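Local coordinates for unknown protein (PDB 2NYI), which is of unknown function but carries tandem ACT domains, a fold that in many relatives binds amino acids or other small regulatory ligands, at residues 13-18 with 70-75; 36-39 with 44-47; 96-101 with 108-113; 115-120 with 153-158. One frame throughout, in Å; residues are numbered along the deposited sequence.

How the contacts relate
Two sheets of the same topology divide the four contacts between them. Contacts 1 and 2 belong to the first and touch where Ile18 meets Phe45; contacts 3 and 4 belong to the second, share helix 106-116 and touch where Val113 meets Ala158. Contacts 2 and 3 are buried. The former combines backbone hydrogen bonds within a sheet with apolar and Met-aromatic packing on one face, whereas the latter is purely apolar helix-on-sheet packing. Contacts 1 and 4 are only partly buried and mix apolar contact with charged side chains, one at a loop, the other at a helix end. All four approach the second subunit, into which one sheet continues through a strand of contact 2.

Contact 1 (13-18 with 70-75); sequences SDRVGI and PGFQIS
Pro70 and Arg15 are joined through a single water, which accepts from Arg15 NH2 at 3.0 Å and donates to Pro70 O. The guanidinium has further partners: NH1 bonds to Val16 O at 3.0 Å, within 8° of the guanidinium plane, and NH2 forms a salt bridge with Asp21 of helix 18-28. Ile18 CG1 lies over the centre of one guanidinium face.

Phe72 carries most of the contact. With CG anti to its carbonyl carbon (chi1 -77°), the ring extends to the 13-18 loop and leads with CZ. Ser13 O comes to 3.5 Å from Phe72 CZ, and Ile18 CD1 reaches the same atom at the ring edge, also at 3.5 Å. Arg15 NH2 stands 4.1 Å from Phe72 CE2, its guanidinium plane turned 89° from the ring. In the ACT fold this is the turn between the first strand and first helix, a region that borders the effector site in many ligand-binding relatives; here the entry into the last strand of the sheet closes against it. An alanine in place of Ile18, lacking CG1 and CD1, would probably leave the Phe72 edge and one guanidinium face less well covered. Beyond the ring, Gln73 and Ser75 pair by backbone hydrogen bonds with Ala11 and Ser9 of strand 4-13, while the side chain of Ile74 rests on Leu69.

Contact 2 (36-39 with 44-47); sequences SRMA and DFAM
Ala46 O draws two groups of the facing strand: Ala39 N, in a hydrogen bond of 2.8 Å with an N-H...O angle of 171°, and the CA-H of Met38, whose CA is 3.4 Å away. The return bond runs from Ala46 N to Ala39 O, making Ala39 and Ala46 a hydrogen-bonded antiparallel pair in the beta hairpin of strands 32-41 and 44-53. Met38 and Met47, both selenomethionine here, form the adjoining non-hydrogen-bonded pair, with CA atoms only 4.1 Å apart; Met47 CA also makes a CA-H...O contact with Arg37 O.

The two alanine methyls lie on one face of the sheet, the selenomethionines on the other, where Met47 packs on Phe22 of helix 18-28. Strand 32-41 is outermost within its own chain, yet Ser36 to Met38 pair antiparallel with a strand of the second subunit, so the sheet continues through the interface. Asp44 reaches that subunit too, by a salt bridge to its Arg77.

Bent at chi2 (-110°), Met38 turns across Phe45 at about a right angle in a Met-aromatic contact, SE lying obliquely 5.1 Å from the ring centroid. Met38 CG comes closer still, 3.5 Å from Phe45 CE1.

Contact 3 (96-101 with 108-113); sequences LYVEGP and EAVTAV
The packing of helix 106-116 on strand 91-99, the first strand and first helix of the second beta-alpha-beta-beta-alpha-beta run of the chain, rests on Leu96, Val98 and Val110. No hydrogen bond crosses between the two segments; the join is made by methyl groups alone. Val110 points at the sheet and divides its two branches between two strand residues. Its CG1 meets Leu96 CD2 tip to tip at 4.0 Å, and its CG2 meets Val98 CG2 in the same manner at 4.2 Å.

The Val110 rotamer, with CG1 anti to the backbone N (chi1 173°) and CG2 anti to the carbonyl carbon, points CG1 at Leu96 and CG2 at Val98. Leu96 and Val98, two residues apart on an extended strand, both turn toward the helix. Their CA atoms stay well back from it, for even the closest pair of CA atoms, those of Val98 and Val110, is 8.7 Å apart, the interval being taken up by side chains.

Neighbouring elements complete the apolar layer: Met141 of strand 137-148 touches all three residues, Ile170 of strand 169-174 touches Leu96 and Val98, and Leu159 of helix 152-166 adds a further contact to Leu96. Glu108 OE2 hydrogen-bonds to His20 of the second subunit, on which Ala112 also packs. A helix laid by branched side chains on a central strand of a four-stranded antiparallel sheet of order 2-3-1-4 is characteristic of the ferredoxin-like ACT fold.

Contact 4 (115-120 with 153-158); sequences AKKGAN and QEVVTA
Lys117 CA lies 7.0 Å from Val155 CA, at the point where the chain leaves the helical path. The helix ends there in a Schellman motif, with bonds from Gly118 N to Ala115 O and from Ala119 N to Leu114 O, Gly118 being its C-prime residue at positive phi. From this helix end the Lys117 side chain reaches across to helix 152-166.

The lysine uses its length in stages. Near the backbone, Lys117 CG lies 4.0 Å from Val155 CG2, the two side chains sliding past each other in opposite directions. A bend at chi2 (-76°) brings the methylenes obliquely across Glu154, Lys117 CD standing 3.5 Å from OE2 of that residue. A second bend, at chi4 (54°), turns the amine toward the next turn of the helix, where Lys117 NZ comes to 3.4 Å from Ala158 CB and 3.5 Å from Glu154 O. Between Lys117 NZ and Glu154 OE2 there remain 4.7 Å, too far for contact, although the opposite charges probably still attract each other. An alanine in place of Lys117 would probably uncover one side of Val155 and leave the Glu154 carboxylate without its nearby positive charge.

Asn120 starts the strand that follows and makes a weak hydrogen bond to Asp14 of the second subunit. On the sheet side of this partly exposed contact, Val155 rests on Leu172 of strand 169-174 and on Phe147 of strand 137-148, and Ala119 also touches Phe147. Ala158 packs against Val113 of helix 106-116, so the two helices meet side by side over the sheet.

Contact 1 (13-18 with 70-75)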
# COMPACT_ATOMS: atom_id res chain seq x y z
N SER A 13 12.55 3.80 5.86
CA SER A 13 12.59 5.07 5.14
C SER A 13 12.78 4.82 3.66
O SER A 13 13.60 3.98 3.25
CB SER A 13 13.71 5.97 5.66
OG SER A 13 13.56 6.15 7.06
N ASP A 14 12.02 5.55 2.85
CA ASP A 14 12.06 5.39 1.40
C ASP A 14 13.39 5.83 0.78
O ASP A 14 14.03 6.82 1.21
CB ASP A 14 10.90 6.13 0.75
CG ASP A 14 10.69 5.74 -0.71
OD1 ASP A 14 10.90 4.55 -1.04
OD2 ASP A 14 10.31 6.61 -1.51
N ARG A 15 13.79 5.09 -0.24
CA ARG A 15 14.95 5.44 -1.06
C ARG A 15 14.83 4.66 -2.37
O ARG A 15 14.08 3.69 -2.45
CB ARG A 15 16.25 5.09 -0.33
CG ARG A 15 16.41 3.61 -0.01
CD ARG A 15 17.85 3.18 0.10
NE ARG A 15 17.99 1.80 0.58
CZ ARG A 15 18.01 0.72 -0.19
NH1 ARG A 15 17.91 0.81 -1.51
NH2 ARG A 15 18.15 -0.48 0.38
N VAL A 16 15.58 5.08 -3.39
CA VAL A 16 15.59 4.36 -4.64
C VAL A 16 16.20 2.98 -4.39
O VAL A 16 17.16 2.85 -3.61
CB VAL A 16 16.36 5.14 -5.73
CG1 VAL A 16 16.64 4.27 -6.95
CG2 VAL A 16 15.56 6.38 -6.15
N GLY A 17 15.63 1.95 -5.00
CA GLY A 17 16.26 0.64 -5.02
C GLY A 17 15.82 -0.35 -3.97
O GLY A 17 16.40 -1.42 -3.86
N ILE A 18 14.84 0.01 -3.15
CA ILE A 18 14.36 -0.93 -2.10
C ILE A 18 13.74 -2.18 -2.71
O ILE A 18 14.16 -3.32 -2.40
CB ILE A 18 13.36 -0.27 -1.11
CG1 ILE A 18 14.02 0.90 -0.40
CG2 ILE A 18 12.85 -1.34 -0.03
CD1 ILE A 18 13.00 1.80 0.34
N PRO A 70 19.56 -3.62 5.24
CA PRO A 70 19.93 -3.35 6.63
C PRO A 70 19.19 -2.11 7.16
O PRO A 70 18.92 -1.19 6.40
CB PRO A 70 21.45 -3.13 6.57
CG PRO A 70 21.76 -2.84 5.16
CD PRO A 70 20.71 -3.52 4.32
N GLY A 71 18.79 -2.12 8.42
CA GLY A 71 18.02 -1.00 8.95
C GLY A 71 16.50 -1.10 8.80
O GLY A 71 15.77 -0.49 9.59
N PHE A 72 16.03 -1.87 7.81
CA PHE A 72 14.59 -2.04 7.57
C PHE A 72 13.96 -2.95 8.61
O PHE A 72 14.63 -3.83 9.16
CB PHE A 72 14.31 -2.55 6.15
CG PHE A 72 14.42 -1.47 5.11
CD1 PHE A 72 13.28 -0.87 4.61
CD2 PHE A 72 15.66 -1.03 4.68
CE1 PHE A 72 13.37 0.16 3.67
CE2 PHE A 72 15.78 -0.00 3.73
CZ PHE A 72 14.63 0.61 3.24
N GLN A 73 12.70 -2.68 8.91
CA GLN A 73 11.91 -3.51 9.81
C GLN A 73 11.26 -4.60 8.94
O GLN A 73 10.41 -4.30 8.09
CB GLN A 73 10.84 -2.62 10.46
CG GLN A 73 9.72 -3.33 11.21
CD GLN A 73 8.67 -2.33 11.72
OE1 GLN A 73 8.93 -1.60 12.68
NE2 GLN A 73 7.48 -2.31 11.08
N ILE A 74 11.68 -5.85 9.17
CA ILE A 74 11.30 -6.97 8.31
C ILE A 74 10.75 -8.11 9.18
O ILE A 74 11.34 -8.44 10.22
CB ILE A 74 12.51 -7.51 7.51
CG1 ILE A 74 13.08 -6.43 6.57
CG2 ILE A 74 12.14 -8.78 6.69
CD1 ILE A 74 14.49 -6.74 6.11
N SER A 75 9.65 -8.71 8.75
CA SER A 75 9.14 -9.92 9.42
C SER A 75 8.72 -10.94 8.38
O SER A 75 8.34 -10.57 7.27
CB SER A 75 7.99 -9.60 10.38
OG SER A 75 6.84 -9.16 9.68
O HOH W 1 19.24 -0.62 3.20

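Contact 2 (36-39 with 44-47)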
# COMPACT_ATOMS: atom_id res chain seq x y z
N SER A 36 2.35 -9.07 -4.32
CA SER A 36 2.93 -7.99 -3.51
C SER A 36 2.07 -6.74 -3.58
O SER A 36 1.40 -6.46 -4.60
CB SER A 36 4.37 -7.69 -3.93
OG SER A 36 4.40 -7.25 -5.28
N ARG A 37 2.12 -5.97 -2.51
CA ARG A 37 1.48 -4.67 -2.49
C ARG A 37 2.45 -3.73 -1.80
O ARG A 37 2.90 -4.02 -0.71
CB ARG A 37 0.18 -4.75 -1.72
CG ARG A 37 -0.87 -5.59 -2.46
CD ARG A 37 -2.24 -5.54 -1.86
NE ARG A 37 -3.23 -6.11 -2.78
CZ ARG A 37 -4.53 -6.20 -2.52
NH1 ARG A 37 -5.03 -5.78 -1.37
NH2 ARG A 37 -5.34 -6.72 -3.43
N MSE A 38 2.77 -2.60 -2.44
CA MSE A 38 3.76 -1.67 -1.89
C MSE A 38 3.20 -0.27 -1.90
O MSE A 38 2.62 0.18 -2.92
CB MSE A 38 5.06 -1.73 -2.71
CG MSE A 38 6.12 -0.74 -2.26
SE MSE A 38 6.38 0.71 -3.57
CE MSE A 38 5.12 1.59 -3.44
N ALA A 39 3.42 0.43 -0.79
CA ALA A 39 2.94 1.79 -0.59
C ALA A 39 4.08 2.65 -0.10
O ALA A 39 4.91 2.22 0.72
CB ALA A 39 1.83 1.80 0.40
N ASP A 44 8.33 7.47 3.78
CA ASP A 44 8.31 6.10 4.28
C ASP A 44 7.94 5.12 3.16
O ASP A 44 7.24 5.46 2.19
CB ASP A 44 7.29 5.93 5.44
CG ASP A 44 7.86 6.29 6.81
OD1 ASP A 44 9.05 6.69 6.94
OD2 ASP A 44 7.08 6.18 7.79
N PHE A 45 8.37 3.88 3.37
CA PHE A 45 8.16 2.75 2.47
C PHE A 45 7.52 1.61 3.27
O PHE A 45 7.94 1.31 4.38
CB PHE A 45 9.52 2.31 1.86
CG PHE A 45 9.46 1.00 1.11
CD1 PHE A 45 9.46 0.99 -0.29
CD2 PHE A 45 9.40 -0.21 1.79
CE1 PHE A 45 9.39 -0.24 -0.99
CE2 PHE A 45 9.32 -1.44 1.10
CZ PHE A 45 9.32 -1.44 -0.29
N ALA A 46 6.51 0.97 2.70
CA ALA A 46 5.95 -0.26 3.30
C ALA A 46 5.59 -1.22 2.16
O ALA A 46 5.10 -0.78 1.09
CB ALA A 46 4.72 0.07 4.18
N MSE A 47 5.83 -2.52 2.38
CA MSE A 47 5.46 -3.54 1.38
C MSE A 47 5.15 -4.86 2.06
O MSE A 47 5.83 -5.25 3.01
CB MSE A 47 6.61 -3.73 0.37
CG MSE A 47 6.30 -4.78 -0.71
SE MSE A 47 7.57 -4.65 -2.19
CE MSE A 47 8.94 -5.25 -1.35

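Contact 3 (96-101 with 108-113)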
# COMPACT_ATOMS: atom_id res chain seq x y z
N LEU A 96 -15.46 1.96 -2.46
CA LEU A 96 -15.99 3.05 -1.66
C LEU A 96 -15.25 4.32 -2.04
O LEU A 96 -14.01 4.34 -2.11
CB LEU A 96 -15.83 2.71 -0.17
CG LEU A 96 -16.08 3.81 0.89
CD1 LEU A 96 -17.56 4.15 0.98
CD2 LEU A 96 -15.59 3.32 2.22
N TYR A 97 -16.00 5.39 -2.28
CA TYR A 97 -15.39 6.68 -2.63
C TYR A 97 -16.04 7.77 -1.79
O TYR A 97 -17.26 7.76 -1.60
CB TYR A 97 -15.59 7.01 -4.12
CG TYR A 97 -15.19 5.91 -5.07
CD1 TYR A 97 -13.85 5.74 -5.46
CD2 TYR A 97 -16.14 5.03 -5.59
CE1 TYR A 97 -13.48 4.73 -6.34
CE2 TYR A 97 -15.78 4.02 -6.47
CZ TYR A 97 -14.45 3.87 -6.84
OH TYR A 97 -14.10 2.86 -7.71
N VAL A 98 -15.21 8.66 -1.25
CA VAL A 98 -15.70 9.76 -0.42
C VAL A 98 -15.04 11.04 -0.93
O VAL A 98 -13.82 11.06 -1.17
CB VAL A 98 -15.32 9.57 1.08
CG1 VAL A 98 -15.85 10.71 1.95
CG2 VAL A 98 -15.77 8.18 1.61
N GLU A 99 -15.82 12.10 -1.11
CA GLU A 99 -15.23 13.39 -1.48
C GLU A 99 -16.04 14.53 -0.88
O GLU A 99 -17.27 14.50 -0.91
CB GLU A 99 -15.17 13.51 -3.01
CG GLU A 99 -14.53 14.80 -3.52
CD GLU A 99 -14.36 14.82 -5.02
OE1 GLU A 99 -14.74 15.84 -5.63
OE2 GLU A 99 -13.85 13.83 -5.59
N GLY A 100 -15.34 15.51 -0.31
CA GLY A 100 -15.96 16.74 0.16
C GLY A 100 -14.97 17.61 0.90
O GLY A 100 -13.77 17.36 0.84
N PRO A 101 -15.46 18.63 1.64
CA PRO A 101 -14.55 19.47 2.43
C PRO A 101 -13.82 18.59 3.44
O PRO A 101 -14.43 17.69 4.01
CB PRO A 101 -15.49 20.42 3.18
CG PRO A 101 -16.77 20.38 2.43
CD PRO A 101 -16.87 19.02 1.81
N GLU A 108 -12.47 9.12 10.72
CA GLU A 108 -13.03 8.37 11.87
C GLU A 108 -14.49 8.02 11.63
O GLU A 108 -14.92 6.89 11.92
CB GLU A 108 -12.87 9.16 13.19
CG GLU A 108 -13.17 8.33 14.46
CD GLU A 108 -14.67 8.19 14.76
OE1 GLU A 108 -15.48 9.04 14.32
OE2 GLU A 108 -15.02 7.21 15.45
N ALA A 109 -15.26 8.97 11.11
CA ALA A 109 -16.70 8.74 10.89
C ALA A 109 -16.99 7.63 9.87
O ALA A 109 -17.85 6.79 10.10
CB ALA A 109 -17.41 10.03 10.49
N VAL A 110 -16.27 7.64 8.73
CA VAL A 110 -16.48 6.64 7.68
C VAL A 110 -16.05 5.28 8.18
O VAL A 110 -16.80 4.31 8.09
CB VAL A 110 -15.72 6.99 6.37
CG1 VAL A 110 -15.83 5.85 5.35
CG2 VAL A 110 -16.26 8.30 5.77
N THR A 111 -14.83 5.21 8.72
CA THR A 111 -14.30 3.94 9.22
C THR A 111 -15.08 3.39 10.44
O THR A 111 -15.14 2.19 10.65
CB THR A 111 -12.79 4.02 9.50
OG1 THR A 111 -12.52 5.00 10.51
CG2 THR A 111 -12.02 4.40 8.22
N ALA A 112 -15.70 4.26 11.23
CA ALA A 112 -16.56 3.78 12.34
C ALA A 112 -17.74 2.96 11.81
O ALA A 112 -18.08 1.91 12.37
CB ALA A 112 -17.06 4.97 13.20
N VAL A 113 -18.37 3.47 10.75
CA VAL A 113 -19.45 2.76 10.06
C VAL A 113 -18.98 1.37 9.62
O VAL A 113 -19.64 0.37 9.89
CB VAL A 113 -19.97 3.57 8.84
CG1 VAL A 113 -20.90 2.73 7.97
CG2 VAL A 113 -20.70 4.83 9.28

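Contact 4 (115-120 with 153-158)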
# COMPACT_ATOMS: atom_id res chain seq x y z
N ALA A 115 -16.24 -0.48 10.54
CA ALA A 115 -15.93 -1.30 11.72
C ALA A 115 -17.19 -1.85 12.39
O ALA A 115 -17.28 -3.04 12.67
CB ALA A 115 -15.08 -0.51 12.72
N LYS A 116 -18.18 -0.98 12.60
CA LYS A 116 -19.43 -1.40 13.25
C LYS A 116 -20.19 -2.47 12.50
O LYS A 116 -20.77 -3.37 13.12
CB LYS A 116 -20.34 -0.20 13.49
CG LYS A 116 -20.06 0.52 14.78
CD LYS A 116 -21.21 1.44 15.13
CE LYS A 116 -20.74 2.62 15.93
NZ LYS A 116 -21.87 3.50 16.35
N LYS A 117 -20.18 -2.39 11.17
CA LYS A 117 -20.87 -3.36 10.31
C LYS A 117 -20.00 -4.58 9.95
O LYS A 117 -20.40 -5.43 9.16
CB LYS A 117 -21.39 -2.69 9.04
CG LYS A 117 -22.36 -1.53 9.31
CD LYS A 117 -23.75 -2.04 9.71
CE LYS A 117 -24.49 -1.00 10.52
NZ LYS A 117 -24.57 0.31 9.84
N GLY A 118 -18.81 -4.65 10.55
CA GLY A 118 -17.88 -5.76 10.35
C GLY A 118 -17.22 -5.85 8.98
O GLY A 118 -16.78 -6.93 8.55
N ALA A 119 -17.16 -4.71 8.28
CA ALA A 119 -16.51 -4.62 6.98
C ALA A 119 -15.00 -4.63 7.17
O ALA A 119 -14.48 -3.96 8.09
CB ALA A 119 -16.96 -3.35 6.24
N ASN A 120 -14.29 -5.39 6.34
CA ASN A 120 -12.84 -5.32 6.33
C ASN A 120 -12.37 -4.43 5.20
O ASN A 120 -12.93 -4.44 4.12
CB ASN A 120 -12.19 -6.70 6.20
CG ASN A 120 -10.70 -6.66 6.48
OD1 ASN A 120 -10.27 -6.36 7.60
ND2 ASN A 120 -9.90 -6.96 5.47
N GLN A 153 -27.52 -2.47 2.15
CA GLN A 153 -28.44 -1.35 2.34
C GLN A 153 -28.22 -0.64 3.68
O GLN A 153 -28.19 0.60 3.72
CB GLN A 153 -29.91 -1.76 2.14
CG GLN A 153 -30.89 -0.56 2.15
CD GLN A 153 -30.42 0.61 1.28
OE1 GLN A 153 -30.25 0.47 0.06
NE2 GLN A 153 -30.21 1.77 1.91
N GLU A 154 -28.01 -1.39 4.75
CA GLU A 154 -27.77 -0.73 6.04
C GLU A 154 -26.43 0.00 6.12
O GLU A 154 -26.31 1.01 6.84
CB GLU A 154 -27.95 -1.68 7.22
CG GLU A 154 -26.85 -2.67 7.45
CD GLU A 154 -27.30 -3.74 8.42
OE1 GLU A 154 -28.32 -4.40 8.13
OE2 GLU A 154 -26.65 -3.90 9.48
N VAL A 155 -25.42 -0.51 5.42
CA VAL A 155 -24.14 0.21 5.26
C VAL A 155 -24.38 1.54 4.55
O VAL A 155 -23.94 2.60 5.05
CB VAL A 155 -23.09 -0.64 4.51
CG1 VAL A 155 -21.82 0.20 4.18
CG2 VAL A 155 -22.71 -1.87 5.35
N VAL A 156 -25.10 1.48 3.43
CA VAL A 156 -25.45 2.66 2.61
C VAL A 156 -26.21 3.69 3.44
O VAL A 156 -25.92 4.89 3.38
CB VAL A 156 -26.22 2.26 1.31
CG1 VAL A 156 -26.96 3.45 0.68
CG2 VAL A 156 -25.24 1.64 0.30
N THR A 157 -27.17 3.20 4.23
CA THR A 157 -27.97 4.07 5.10
C THR A 157 -27.09 4.76 6.16
O THR A 157 -27.22 5.96 6.41
CB THR A 157 -29.16 3.30 5.73
OG1 THR A 157 -30.10 2.95 4.70
CG2 THR A 157 -29.87 4.15 6.79
N ALA A 158 -26.19 3.99 6.78
CA ALA A 158 -25.21 4.55 7.73
C ALA A 158 -24.26 5.55 7.08
O ALA A 158 -23.93 6.58 7.69
CB ALA A 158 -24.44 3.44 8.43